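Local coordinates for putative uncharacterized protein gbs1890 (Streptococcus agalactiae NEM316, PDB 4TKZ) that probably serves as the EIIA component of a mannose-family sugar phosphotransferase system, relaying phosphoryl groups during sugar uptake, at residues I2-V7 against M97-S102; M39-V44 against F70-A75; R50-F55 against T81-K86. All coordinates share one frame; numbering follows the deposited sequence.

Interaction 1 (I2-V7 against M97-S102); sequences IKIIIV and MEAVLS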
ATOM      1  N   ILE A   2     -12.286 -16.828  -5.706  1.00 25.39           N
ATOM      2  CA  ILE A   2     -11.106 -16.165  -6.251  1.00 24.99           C
ATOM      3  C   ILE A   2     -10.098 -16.016  -5.123  1.00 24.10           C
ATOM      4  O   ILE A   2     -10.369 -15.332  -4.137  1.00 24.32           O
ATOM      5  CB  ILE A   2     -11.446 -14.780  -6.835  1.00 20.53           C
ATOM      6  CG1 ILE A   2     -12.337 -14.931  -8.071  1.00 24.56           C
ATOM      7  CG2 ILE A   2     -10.174 -14.021  -7.191  1.00 22.18           C
ATOM      8  CD1 ILE A   2     -13.110 -13.668  -8.457  1.00 27.15           C
ATOM      9  N   LYS A   3      -8.951 -16.679  -5.242  1.00 23.24           N
ATOM     10  CA  LYS A   3      -7.925 -16.592  -4.205  1.00 19.21           C
ATOM     11  C   LYS A   3      -7.086 -15.323  -4.364  1.00 22.39           C
ATOM     12  O   LYS A   3      -6.669 -14.977  -5.472  1.00 18.15           O
ATOM     13  CB  LYS A   3      -7.026 -17.838  -4.216  1.00 16.72           C
ATOM     14  CG  LYS A   3      -5.965 -17.807  -3.124  1.00 21.43           C
ATOM     15  CD  LYS A   3      -5.172 -19.090  -3.042  1.00 19.60           C
ATOM     16  CE  LYS A   3      -4.037 -18.952  -2.044  1.00 16.85           C
ATOM     17  NZ  LYS A   3      -3.487 -20.282  -1.637  1.00 21.40           N
ATOM     18  N   ILE A   4      -6.848 -14.628  -3.252  1.00 22.60           N
ATOM     19  CA  ILE A   4      -6.064 -13.390  -3.255  1.00 17.59           C
ATOM     20  C   ILE A   4      -4.691 -13.641  -2.658  1.00 23.26           C
ATOM     21  O   ILE A   4      -4.579 -14.096  -1.519  1.00 21.70           O
ATOM     22  CB  ILE A   4      -6.795 -12.288  -2.443  1.00 16.54           C
ATOM     23  CG1 ILE A   4      -8.129 -11.962  -3.100  1.00 17.15           C
ATOM     24  CG2 ILE A   4      -5.948 -11.011  -2.335  1.00 18.30           C
ATOM     25  CD1 ILE A   4      -9.008 -11.032  -2.275  1.00 15.78           C
ATOM     26  N   ILE A   5      -3.645 -13.347  -3.428  1.00 14.61           N
ATOM     27  CA  ILE A   5      -2.292 -13.553  -2.947  1.00 15.38           C
ATOM     28  C   ILE A   5      -1.535 -12.239  -2.964  1.00 18.83           C
ATOM     29  O   ILE A   5      -1.434 -11.571  -4.003  1.00 20.43           O
ATOM     30  CB  ILE A   5      -1.549 -14.583  -3.820  1.00 16.64           C
ATOM     31  CG1 ILE A   5      -2.347 -15.881  -3.883  1.00 17.07           C
ATOM     32  CG2 ILE A   5      -0.146 -14.851  -3.278  1.00 16.90           C
ATOM     33  CD1 ILE A   5      -1.680 -16.971  -4.765  1.00 14.14           C
ATOM     34  N   ILE A   6      -0.995 -11.876  -1.809  1.00 18.79           N
ATOM     35  CA  ILE A   6      -0.226 -10.651  -1.671  1.00 19.97           C
ATOM     36  C   ILE A   6       1.266 -10.954  -1.606  1.00 21.79           C
ATOM     37  O   ILE A   6       1.730 -11.647  -0.684  1.00 20.70           O
ATOM     38  CB  ILE A   6      -0.627  -9.906  -0.387  1.00 19.70           C
ATOM     39  CG1 ILE A   6      -2.128  -9.604  -0.376  1.00 16.79           C
ATOM     40  CG2 ILE A   6       0.154  -8.598  -0.252  1.00 18.79           C
ATOM     41  CD1 ILE A   6      -2.624  -9.027   0.958  1.00 19.10           C
ATOM     42  N   VAL A   7       2.018 -10.440  -2.578  1.00 16.80           N
ATOM     43  CA  VAL A   7       3.465 -10.612  -2.589  1.00 17.08           C
ATOM     44  C   VAL A   7       4.138  -9.253  -2.564  1.00 14.50           C
ATOM     45  O   VAL A   7       3.902  -8.425  -3.446  1.00 13.21           O
ATOM     46  CB  VAL A   7       3.941 -11.371  -3.849  1.00 17.95           C
ATOM     47  CG1 VAL A   7       5.351 -11.888  -3.635  1.00 17.75           C
ATOM     48  CG2 VAL A   7       2.985 -12.498  -4.169  1.00 15.30           C
ATOM     49  N   MET A  97      -9.105  -4.086  -0.261  1.00 20.17           N
ATOM     50  CA  MET A  97     -10.475  -4.107   0.229  1.00 17.46           C
ATOM     51  C   MET A  97     -11.455  -4.399  -0.909  1.00 18.51           C
ATOM     52  O   MET A  97     -12.404  -5.166  -0.742  1.00 18.38           O
ATOM     53  CB  MET A  97     -10.820  -2.794   0.938  1.00 18.15           C
ATOM     54  CG  MET A  97     -10.055  -2.547   2.251  1.00 23.49           C
ATOM     55  SD  MET A  97     -10.139  -3.895   3.457  1.00 22.99           S
ATOM     56  CE  MET A  97     -11.918  -4.015   3.676  1.00 22.53           C
ATOM     57  N   GLU A  98     -11.211  -3.817  -2.076  1.00 19.05           N
ATOM     58  CA  GLU A  98     -12.108  -4.036  -3.211  1.00 22.50           C
ATOM     59  C   GLU A  98     -12.118  -5.495  -3.644  1.00 19.81           C
ATOM     60  O   GLU A  98     -13.179  -6.070  -3.907  1.00 20.93           O
ATOM     61  CB  GLU A  98     -11.717  -3.162  -4.405  1.00 21.01           C
ATOM     62  CG  GLU A  98     -12.819  -3.103  -5.475  1.00 17.33           C
ATOM     63  CD  GLU A  98     -14.076  -2.402  -4.958  1.00 24.79           C
ATOM     64  OE1 GLU A  98     -14.074  -1.163  -4.904  1.00 27.84           O
ATOM     65  OE2 GLU A  98     -15.060  -3.088  -4.605  1.00 24.29           O
ATOM     66  N   ALA A  99     -10.936  -6.096  -3.717  1.00 23.98           N
ATOM     67  CA  ALA A  99     -10.847  -7.491  -4.131  1.00 21.23           C
ATOM     68  C   ALA A  99     -11.624  -8.370  -3.154  1.00 22.78           C
ATOM     69  O   ALA A  99     -12.411  -9.235  -3.564  1.00 22.40           O
ATOM     70  CB  ALA A  99      -9.392  -7.936  -4.232  1.00 22.62           C
ATOM     71  N   VAL A 100     -11.418  -8.124  -1.864  1.00 18.63           N
ATOM     72  CA  VAL A 100     -12.068  -8.905  -0.818  1.00 16.29           C
ATOM     73  C   VAL A 100     -13.584  -8.708  -0.833  1.00 22.70           C
ATOM     74  O   VAL A 100     -14.353  -9.669  -0.817  1.00 21.18           O
ATOM     75  CB  VAL A 100     -11.515  -8.531   0.564  1.00 18.46           C
ATOM     76  CG1 VAL A 100     -12.407  -9.094   1.681  1.00 21.32           C
ATOM     77  CG2 VAL A 100     -10.072  -9.009   0.714  1.00 19.86           C
ATOM     78  N   LEU A 101     -14.016  -7.457  -0.878  1.00 23.57           N
ATOM     79  CA  LEU A 101     -15.448  -7.179  -0.779  1.00 25.27           C
ATOM     80  C   LEU A 101     -16.240  -7.457  -2.063  1.00 25.25           C
ATOM     81  O   LEU A 101     -17.460  -7.605  -2.020  1.00 25.01           O
ATOM     82  CB  LEU A 101     -15.680  -5.746  -0.298  1.00 19.10           C
ATOM     83  CG  LEU A 101     -15.224  -5.466   1.135  1.00 22.40           C
ATOM     84  CD1 LEU A 101     -15.245  -3.969   1.410  1.00 27.07           C
ATOM     85  CD2 LEU A 101     -16.096  -6.219   2.142  1.00 18.62           C
ATOM     86  N   SER A 102     -15.559  -7.550  -3.202  1.00 20.29           N
ATOM     87  CA  SER A 102     -16.275  -7.712  -4.468  1.00 22.04           C
ATOM     88  C   SER A 102     -16.095  -9.065  -5.157  1.00 27.04           C
ATOM     89  O   SER A 102     -16.853  -9.396  -6.073  1.00 26.88           O
ATOM     90  CB  SER A 102     -15.912  -6.586  -5.444  1.00 25.75           C
ATOM     91  OG  SER A 102     -16.521  -5.364  -5.070  1.00 29.02           O
TER
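Ile4 reaches from its strand to helix 93-102 with a single atom, the terminal methyl CD1. That carbon sits 3.7 Å from CB of Ala99, and on the neighbouring residue it also meets CG2 of Val100 at 3.8 Å, so one methyl rests against two consecutive residues of the helix. No hydrogen bond joins the two segments; the contact is purely apolar, small in area, and all three residues are buried. The torsions of Ile4 explain the reach: CG1 lies anti to the carbonyl carbon (chi1 -63°), and the extended second torsion (172°) carries CD1 well out from the strand. The Ile4 and Val100 side chains cross at about a right angle, and of the two Val100 methyls only CG2 comes up to the isoleucine. Ala99, with nothing beyond CB, lets the helix approach until the Ile4 and Ala99 CA atoms are 7.6 Å apart.

This is strand-to-helix packing in the open alpha/beta fold of the mannose-type EIIA domains, where a parallel sheet is covered by helices on its two faces. Strand 3-9 runs between strands 30-35 and 57-62, and backbone bonds tie Ile4 to Tyr29 and Val31, and Lys3 and Ile5 to Leu59. Further out, Ile4 also packs on Leu61 and Ala99 on Leu59, which brings strand 57-62 under the same helix. At the helix end, Ser102 OG donates to Glu98 OE2 at 2.7 Å, reaching the anti side of the carboxylate one turn back, while Arg103 NH1 donates to the carbonyl oxygen of Ile2.

Interaction 2 (M39-V44 against F70-A75); sequences MSSNDV and FNVSSA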
ATOM      1  N   MET A  39      15.825 -13.769   1.302  1.00 25.27           N
ATOM      2  CA  MET A  39      15.097 -14.559   0.315  1.00 30.09           C
ATOM      3  C   MET A  39      15.552 -14.275  -1.106  1.00 25.49           C
ATOM      4  O   MET A  39      15.816 -13.124  -1.475  1.00 29.52           O
ATOM      5  CB  MET A  39      13.596 -14.305   0.411  1.00 23.90           C
ATOM      6  CG  MET A  39      12.887 -15.157   1.429  1.00 29.65           C
ATOM      7  SD  MET A  39      11.171 -14.614   1.561  1.00 27.81           S
ATOM      8  CE  MET A  39      10.478 -15.289   0.061  1.00 18.88           C
ATOM      9  N   SER A  40      15.644 -15.336  -1.900  1.00 24.13           N
ATOM     10  CA  SER A  40      15.969 -15.214  -3.303  1.00 22.55           C
ATOM     11  C   SER A  40      14.690 -15.094  -4.112  1.00 23.09           C
ATOM     12  O   SER A  40      13.588 -15.326  -3.606  1.00 25.86           O
ATOM     13  CB  SER A  40      16.727 -16.453  -3.784  1.00 22.69           C
ATOM     14  OG  SER A  40      15.849 -17.564  -3.868  1.00 27.15           O
ATOM     15  N   SER A  41      14.849 -14.736  -5.379  1.00 23.93           N
ATOM     16  CA  SER A  41      13.730 -14.713  -6.310  1.00 23.87           C
ATOM     17  C   SER A  41      13.108 -16.108  -6.437  1.00 23.85           C
ATOM     18  O   SER A  41      11.886 -16.251  -6.468  1.00 22.97           O
ATOM     19  CB  SER A  41      14.193 -14.169  -7.664  1.00 24.46           C
ATOM     20  OG  SER A  41      13.159 -14.203  -8.621  1.00 30.55           O
ATOM     21  N   ASN A  42      13.940 -17.146  -6.502  1.00 24.83           N
ATOM     22  CA  ASN A  42      13.394 -18.494  -6.602  1.00 20.14           C
ATOM     23  C   ASN A  42      12.546 -18.862  -5.377  1.00 19.94           C
ATOM     24  O   ASN A  42      11.555 -19.588  -5.501  1.00 23.34           O
ATOM     25  CB  ASN A  42      14.502 -19.536  -6.854  1.00 24.87           C
ATOM     26  CG  ASN A  42      13.950 -20.880  -7.298  1.00 24.92           C
ATOM     27  OD1 ASN A  42      13.883 -21.828  -6.514  1.00 30.94           O
ATOM     28  ND2 ASN A  42      13.530 -20.961  -8.554  1.00 24.33           N
ATOM     29  N   ASP A  43      12.922 -18.352  -4.208  1.00 21.25           N
ATOM     30  CA  ASP A  43      12.169 -18.613  -2.980  1.00 20.64           C
ATOM     31  C   ASP A  43      10.735 -18.105  -3.118  1.00 22.93           C
ATOM     32  O   ASP A  43       9.778 -18.781  -2.719  1.00 19.51           O
ATOM     33  CB  ASP A  43      12.830 -17.934  -1.782  1.00 27.52           C
ATOM     34  CG  ASP A  43      14.125 -18.593  -1.376  1.00 31.62           C
ATOM     35  OD1 ASP A  43      14.288 -19.800  -1.652  1.00 24.17           O
ATOM     36  OD2 ASP A  43      14.972 -17.898  -0.770  1.00 27.42           O
ATOM     37  N   VAL A  44      10.599 -16.911  -3.690  1.00 21.71           N
ATOM     38  CA  VAL A  44       9.290 -16.335  -3.987  1.00 21.60           C
ATOM     39  C   VAL A  44       8.542 -17.194  -4.997  1.00 21.67           C
ATOM     40  O   VAL A  44       7.341 -17.438  -4.850  1.00 20.12           O
ATOM     41  CB  VAL A  44       9.413 -14.916  -4.565  1.00 21.09           C
ATOM     42  CG1 VAL A  44       8.034 -14.326  -4.803  1.00 22.76           C
ATOM     43  CG2 VAL A  44      10.189 -14.037  -3.624  1.00 18.56           C
ATOM     44  N   PHE A  70       6.601  -8.701  -8.303  1.00 17.29           N
ATOM     45  CA  PHE A  70       5.809  -8.523  -9.509  1.00 16.77           C
ATOM     46  C   PHE A  70       6.399  -9.400 -10.619  1.00 16.42           C
ATOM     47  O   PHE A  70       5.673 -10.119 -11.317  1.00 20.97           O
ATOM     48  CB  PHE A  70       5.814  -7.061  -9.942  1.00 14.10           C
ATOM     49  CG  PHE A  70       5.097  -6.811 -11.234  1.00 21.82           C
ATOM     50  CD1 PHE A  70       3.718  -6.636 -11.262  1.00 19.31           C
ATOM     51  CD2 PHE A  70       5.807  -6.757 -12.428  1.00 21.36           C
ATOM     52  CE1 PHE A  70       3.058  -6.411 -12.464  1.00 23.54           C
ATOM     53  CE2 PHE A  70       5.161  -6.528 -13.629  1.00 22.87           C
ATOM     54  CZ  PHE A  70       3.791  -6.360 -13.653  1.00 20.95           C
ATOM     55  N   ASN A  71       7.715  -9.342 -10.772  1.00 18.48           N
ATOM     56  CA  ASN A  71       8.388 -10.100 -11.837  1.00 15.65           C
ATOM     57  C   ASN A  71       8.182 -11.613 -11.738  1.00 22.19           C
ATOM     58  O   ASN A  71       7.850 -12.281 -12.729  1.00 20.73           O
ATOM     59  CB  ASN A  71       9.889  -9.778 -11.855  1.00 19.76           C
ATOM     60  CG  ASN A  71      10.185  -8.349 -12.297  1.00 23.39           C
ATOM     61  OD1 ASN A  71       9.326  -7.649 -12.837  1.00 22.51           O
ATOM     62  ND2 ASN A  71      11.419  -7.911 -12.064  1.00 24.44           N
ATOM     63  N   VAL A  72       8.389 -12.158 -10.544  1.00 21.21           N
ATOM     64  CA  VAL A  72       8.137 -13.576 -10.299  1.00 23.57           C
ATOM     65  C   VAL A  72       6.672 -13.933 -10.527  1.00 23.26           C
ATOM     66  O   VAL A  72       6.375 -14.965 -11.114  1.00 19.55           O
ATOM     67  CB  VAL A  72       8.541 -13.984  -8.869  1.00 22.58           C
ATOM     68  CG1 VAL A  72       7.918 -15.314  -8.486  1.00 22.78           C
ATOM     69  CG2 VAL A  72      10.048 -14.052  -8.734  1.00 22.01           C
ATOM     70  N   SER A  73       5.757 -13.089 -10.049  1.00 18.88           N
ATOM     71  CA  SER A  73       4.340 -13.381 -10.204  1.00 16.30           C
ATOM     72  C   SER A  73       3.905 -13.351 -11.671  1.00 19.34           C
ATOM     73  O   SER A  73       3.151 -14.221 -12.121  1.00 16.97           O
ATOM     74  CB  SER A  73       3.499 -12.408  -9.371  1.00 16.58           C
ATOM     75  OG  SER A  73       3.887 -12.484  -8.011  1.00 19.74           O
ATOM     76  N   SER A  74       4.376 -12.344 -12.403  1.00 18.62           N
ATOM     77  CA  SER A  74       4.034 -12.179 -13.805  1.00 21.11           C
ATOM     78  C   SER A  74       4.529 -13.353 -14.644  1.00 19.05           C
ATOM     79  O   SER A  74       3.810 -13.838 -15.518  1.00 22.25           O
ATOM     80  CB  SER A  74       4.635 -10.882 -14.349  1.00 19.36           C
ATOM     81  OG  SER A  74       3.984  -9.757 -13.788  1.00 34.31           O
ATOM     82  N   ALA A  75       5.753 -13.795 -14.367  1.00 21.60           N
ATOM     83  CA  ALA A  75       6.387 -14.890 -15.116  1.00 20.46           C
ATOM     84  C   ALA A  75       5.633 -16.195 -14.934  1.00 25.00           C
ATOM     85  O   ALA A  75       5.514 -16.998 -15.866  1.00 26.82           O
ATOM     86  CB  ALA A  75       7.829 -15.066 -14.673  1.00 21.86           C
TER
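Two helices on one face of the sheet, 41-52 and 68-76, meet here near the start of the first, where Ser41 and Val44 receive Val72. The two methyls of Val72 divide the work. CG1 packs on CG1 of Val44 at 3.8 Å, an apolar touch between side chains that cross obliquely, while CG2 is turned to the serine and comes to 3.1 Å from Ser41 OG. That second approach is unusually short for a methyl and a hydroxyl; the fit is tight there, and no hydrogen bond is involved. Ser41 OG stands there because it lies anti to its own backbone nitrogen (chi1 176°).

The first turn of helix 41-52 is held by a capping box: Asp43 N donates to the N-cap hydroxyl Ser40 OG at 3.1 Å, and Ser40 N returns a nearly straight bond (173°) to Asp43 OD2 at 2.9 Å, arriving from above the carboxylate plane. This reciprocal pair fixes the turn that carries Ser41 and Val44. Beneath the contact, toward the sheet, Val44 and Ser73 both pack on Val7 of the central strand 3-9, and Ser73 OG bonds back to the carbonyl of Pro69. On helix 68-76, Phe70 O accepts from both the backbone N and the hydroxyl of Ser74, whose OG lies over one face of the Phe70 ring, toward its rim; Ser74 also packs on Phe127 of the second subunit.

Interaction 3 (R50-F55 against T81-K86); sequences REVIDF and TDKKIK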
ATOM      1  N   ARG A  50       3.340 -22.995  -4.796  1.00 18.88           N
ATOM      2  CA  ARG A  50       2.645 -23.739  -3.758  1.00 17.06           C
ATOM      3  C   ARG A  50       1.245 -23.179  -3.493  1.00 24.16           C
ATOM      4  O   ARG A  50       0.290 -23.936  -3.298  1.00 19.77           O
ATOM      5  CB  ARG A  50       3.489 -23.756  -2.479  1.00 23.41           C
ATOM      6  CG  ARG A  50       2.884 -24.565  -1.344  1.00 29.16           C
ATOM      7  CD  ARG A  50       3.864 -24.719  -0.187  1.00 30.72           C
ATOM      8  NE  ARG A  50       3.183 -25.163   1.030  1.00 38.54           N
ATOM      9  CZ  ARG A  50       3.791 -25.417   2.184  1.00 47.09           C
ATOM     10  NH1 ARG A  50       5.105 -25.268   2.293  1.00 42.94           N
ATOM     11  NH2 ARG A  50       3.084 -25.818   3.233  1.00 50.53           N
ATOM     12  N   GLU A  51       1.115 -21.853  -3.505  1.00 22.90           N
ATOM     13  CA  GLU A  51      -0.178 -21.240  -3.198  1.00 19.64           C
ATOM     14  C   GLU A  51      -1.202 -21.414  -4.321  1.00 19.63           C
ATOM     15  O   GLU A  51      -2.398 -21.341  -4.073  1.00 24.97           O
ATOM     16  CB  GLU A  51      -0.021 -19.758  -2.830  1.00 19.52           C
ATOM     17  CG  GLU A  51       0.817 -19.510  -1.581  1.00 20.06           C
ATOM     18  CD  GLU A  51       0.163 -20.038  -0.308  1.00 23.02           C
ATOM     19  OE1 GLU A  51      -1.078 -20.208  -0.279  1.00 18.90           O
ATOM     20  OE2 GLU A  51       0.899 -20.299   0.668  1.00 24.14           O
ATOM     21  N   VAL A  52      -0.745 -21.655  -5.549  1.00 17.94           N
ATOM     22  CA  VAL A  52      -1.673 -21.733  -6.681  1.00 18.59           C
ATOM     23  C   VAL A  52      -2.046 -23.147  -7.148  1.00 17.36           C
ATOM     24  O   VAL A  52      -2.905 -23.289  -8.015  1.00 18.28           O
ATOM     25  CB  VAL A  52      -1.181 -20.916  -7.915  1.00 19.32           C
ATOM     26  CG1 VAL A  52      -0.907 -19.483  -7.534  1.00 21.51           C
ATOM     27  CG2 VAL A  52       0.068 -21.550  -8.525  1.00 16.81           C
ATOM     28  N   ILE A  53      -1.415 -24.175  -6.576  1.00 21.43           N
ATOM     29  CA  ILE A  53      -1.621 -25.568  -7.008  1.00 18.64           C
ATOM     30  C   ILE A  53      -3.088 -25.894  -7.282  1.00 21.69           C
ATOM     31  O   ILE A  53      -3.442 -26.378  -8.354  1.00 20.74           O
ATOM     32  CB  ILE A  53      -1.140 -26.574  -5.933  1.00 21.10           C
ATOM     33  CG1 ILE A  53       0.344 -26.378  -5.624  1.00 22.38           C
ATOM     34  CG2 ILE A  53      -1.431 -28.021  -6.373  1.00 17.83           C
ATOM     35  CD1 ILE A  53       0.838 -27.188  -4.434  1.00 22.92           C
ATOM     36  N   ASP A  54      -3.937 -25.595  -6.308  1.00 16.25           N
ATOM     37  CA  ASP A  54      -5.313 -26.065  -6.337  1.00 20.89           C
ATOM     38  C   ASP A  54      -6.335 -24.957  -6.574  1.00 27.19           C
ATOM     39  O   ASP A  54      -7.506 -25.093  -6.203  1.00 23.54           O
ATOM     40  CB  ASP A  54      -5.624 -26.791  -5.028  1.00 17.48           C
ATOM     41  CG  ASP A  54      -4.753 -28.008  -4.825  1.00 15.66           C
ATOM     42  OD1 ASP A  54      -4.931 -28.977  -5.583  1.00 23.13           O
ATOM     43  OD2 ASP A  54      -3.882 -27.993  -3.926  1.00 20.59           O
ATOM     44  N   PHE A  55      -5.902 -23.869  -7.199  1.00 20.13           N
ATOM     45  CA  PHE A  55      -6.811 -22.764  -7.498  1.00 21.67           C
ATOM     46  C   PHE A  55      -6.811 -22.401  -8.987  1.00 26.20           C
ATOM     47  O   PHE A  55      -5.786 -22.503  -9.664  1.00 23.83           O
ATOM     48  CB  PHE A  55      -6.499 -21.562  -6.596  1.00 22.70           C
ATOM     49  CG  PHE A  55      -6.746 -21.831  -5.136  1.00 24.45           C
ATOM     50  CD1 PHE A  55      -5.761 -22.422  -4.348  1.00 18.24           C
ATOM     51  CD2 PHE A  55      -7.966 -21.514  -4.552  1.00 21.66           C
ATOM     52  CE1 PHE A  55      -5.978 -22.687  -3.022  1.00 24.38           C
ATOM     53  CE2 PHE A  55      -8.192 -21.772  -3.211  1.00 29.30           C
ATOM     54  CZ  PHE A  55      -7.195 -22.357  -2.442  1.00 29.68           C
ATOM     55  N   THR A  81      -1.988 -23.448 -18.253  1.00 30.20           N
ATOM     56  CA  THR A  81      -2.977 -23.396 -19.331  1.00 32.76           C
ATOM     57  C   THR A  81      -4.376 -23.023 -18.867  1.00 35.40           C
ATOM     58  O   THR A  81      -5.048 -22.188 -19.484  1.00 36.20           O
ATOM     59  CB  THR A  81      -3.050 -24.760 -20.047  1.00 36.37           C
ATOM     60  OG1 THR A  81      -1.780 -25.051 -20.635  1.00 35.40           O
ATOM     61  CG2 THR A  81      -4.109 -24.748 -21.135  1.00 43.26           C
ATOM     62  N   ASP A  82      -4.822 -23.636 -17.777  1.00 31.76           N
ATOM     63  CA  ASP A  82      -6.212 -23.469 -17.371  1.00 33.60           C
ATOM     64  C   ASP A  82      -6.424 -22.645 -16.107  1.00 35.72           C
ATOM     65  O   ASP A  82      -7.555 -22.496 -15.653  1.00 38.12           O
ATOM     66  CB  ASP A  82      -6.901 -24.827 -17.249  1.00 31.54           C
ATOM     67  CG  ASP A  82      -7.160 -25.462 -18.601  1.00 45.65           C
ATOM     68  OD1 ASP A  82      -7.715 -24.773 -19.487  1.00 46.29           O
ATOM     69  OD2 ASP A  82      -6.792 -26.642 -18.779  1.00 41.24           O
ATOM     70  N   LYS A  83      -5.346 -22.112 -15.542  1.00 33.28           N
ATOM     71  CA  LYS A  83      -5.484 -21.180 -14.431  1.00 23.53           C
ATOM     72  C   LYS A  83      -5.642 -19.772 -14.970  1.00 33.30           C
ATOM     73  O   LYS A  83      -5.031 -19.408 -15.977  1.00 34.14           O
ATOM     74  CB  LYS A  83      -4.267 -21.226 -13.512  1.00 23.70           C
ATOM     75  CG  LYS A  83      -4.079 -22.546 -12.777  1.00 25.80           C
ATOM     76  CD  LYS A  83      -2.997 -22.402 -11.721  1.00 23.91           C
ATOM     77  CE  LYS A  83      -2.721 -23.722 -11.036  1.00 24.41           C
ATOM     78  NZ  LYS A  83      -3.950 -24.325 -10.463  1.00 28.32           N
ATOM     79  N   LYS A  84      -6.473 -18.983 -14.299  1.00 29.71           N
ATOM     80  CA  LYS A  84      -6.572 -17.561 -14.597  1.00 28.59           C
ATOM     81  C   LYS A  84      -5.865 -16.797 -13.482  1.00 20.88           C
ATOM     82  O   LYS A  84      -6.353 -16.738 -12.357  1.00 26.09           O
ATOM     83  CB  LYS A  84      -8.036 -17.140 -14.721  1.00 33.18           C
ATOM     84  CG  LYS A  84      -8.716 -17.681 -15.975  1.00 38.72           C
ATOM     85  CD  LYS A  84      -8.146 -17.039 -17.231  1.00 37.73           C
ATOM     86  CE  LYS A  84      -8.459 -17.857 -18.481  1.00 44.27           C
ATOM     87  NZ  LYS A  84      -7.553 -19.037 -18.625  1.00 48.05           N
ATOM     88  N   ILE A  85      -4.692 -16.255 -13.787  1.00 26.40           N
ATOM     89  CA  ILE A  85      -3.905 -15.538 -12.789  1.00 25.14           C
ATOM     90  C   ILE A  85      -3.709 -14.094 -13.226  1.00 25.49           C
ATOM     91  O   ILE A  85      -3.056 -13.829 -14.234  1.00 22.76           O
ATOM     92  CB  ILE A  85      -2.540 -16.202 -12.557  1.00 26.09           C
ATOM     93  CG1 ILE A  85      -2.724 -17.655 -12.104  1.00 26.46           C
ATOM     94  CG2 ILE A  85      -1.734 -15.423 -11.527  1.00 24.72           C
ATOM     95  CD1 ILE A  85      -1.445 -18.502 -12.136  1.00 24.03           C
ATOM     96  N   LYS A  86      -4.298 -13.163 -12.476  1.00 21.26           N
ATOM     97  CA  LYS A  86      -4.098 -11.745 -12.729  1.00 23.42           C
ATOM     98  C   LYS A  86      -3.041 -11.206 -11.771  1.00 23.37           C
ATOM     99  O   LYS A  86      -3.047 -11.528 -10.581  1.00 19.16           O
ATOM    100  CB  LYS A  86      -5.419 -10.982 -12.543  1.00 21.07           C
ATOM    101  CG  LYS A  86      -6.431 -11.221 -13.661  1.00 23.71           C
ATOM    102  CD  LYS A  86      -5.956 -10.586 -14.966  1.00 31.88           C
ATOM    103  CE  LYS A  86      -7.091 -10.464 -15.979  1.00 34.76           C
ATOM    104  NZ  LYS A  86      -6.610 -10.278 -17.380  1.00 36.84           N
TER
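Lys83 NZ donates to three backbone carbonyls of the chain leaving helix 41-52: Phe55 O at 2.7 Å, Val52 O at 2.9 Å and Ile53 O at 3.0 Å. The ammonium group thus has three acceptors from a short run of chain. They are met differently. At Val52 O the nitrogen comes in not far from the line of the C=O bond, at a C=O...N angle of 154°, and tilted only a little from the carbonyl plane; at Phe55 O the tilt is greater; and at Ile53 O it stands well above the carbonyl plane, 66° out of it. The chain gets there by running out extended from CB and then bending at its last torsion (chi4 -55°), which turns NZ in among the oxygens.

What gathers the carbonyls is a type I beta turn from Val52 to Phe55, closed by Phe55 N donating to Val52 O at 3.2 Å. Val52 O therefore takes two donors, the turn amide and the lysine. A positive charge placed beside carbonyls near the C-terminal end of the helix would probably be favoured by the helix dipole.

Around this polar centre the packing is light. The Lys83 chain passes beside Phe55 O, with CD 3.5 Å from that oxygen, and CE comes to 3.1 Å from Val52 O and 4.3 Å from Val52 CG2. Val52 is the buried member and also packs on Ile5, Ile58 and Tyr80. The Phe55 ring leads away from the lysine, toward Lys3 and Tyr29.

In the fold, the contact joins the turn linking helix 41-52 to strand 57-62 with the loop entering strand 84-89, the outermost on this side within the chain; its Lys84 and Lys86 form backbone bonds to strand 57-62, and Lys86 NZ bonds to Ser128 OG of the second subunit.

Overall arrangement
Starting from the N terminus, strand 3-9 enters the sheet, and its partner in interaction 1, helix 93-102, comes only some 90 residues later; that contact closes the widest loop and encloses the other two. Within it, interaction 2 joins the start of helix 41-52 to helix 68-76, and interaction 3 joins the end of helix 41-52 to the approach to strand 84-89, so their segments alternate and the two loops cross. Interactions 2 and 3 thus hold opposite ends of one helix. The strand of interaction 1 meets both: its later part touches both helices of interaction 2, while Lys3 forms a salt bridge with Glu51 of interaction 3. Helices on both sheet faces are thereby linked through the strand.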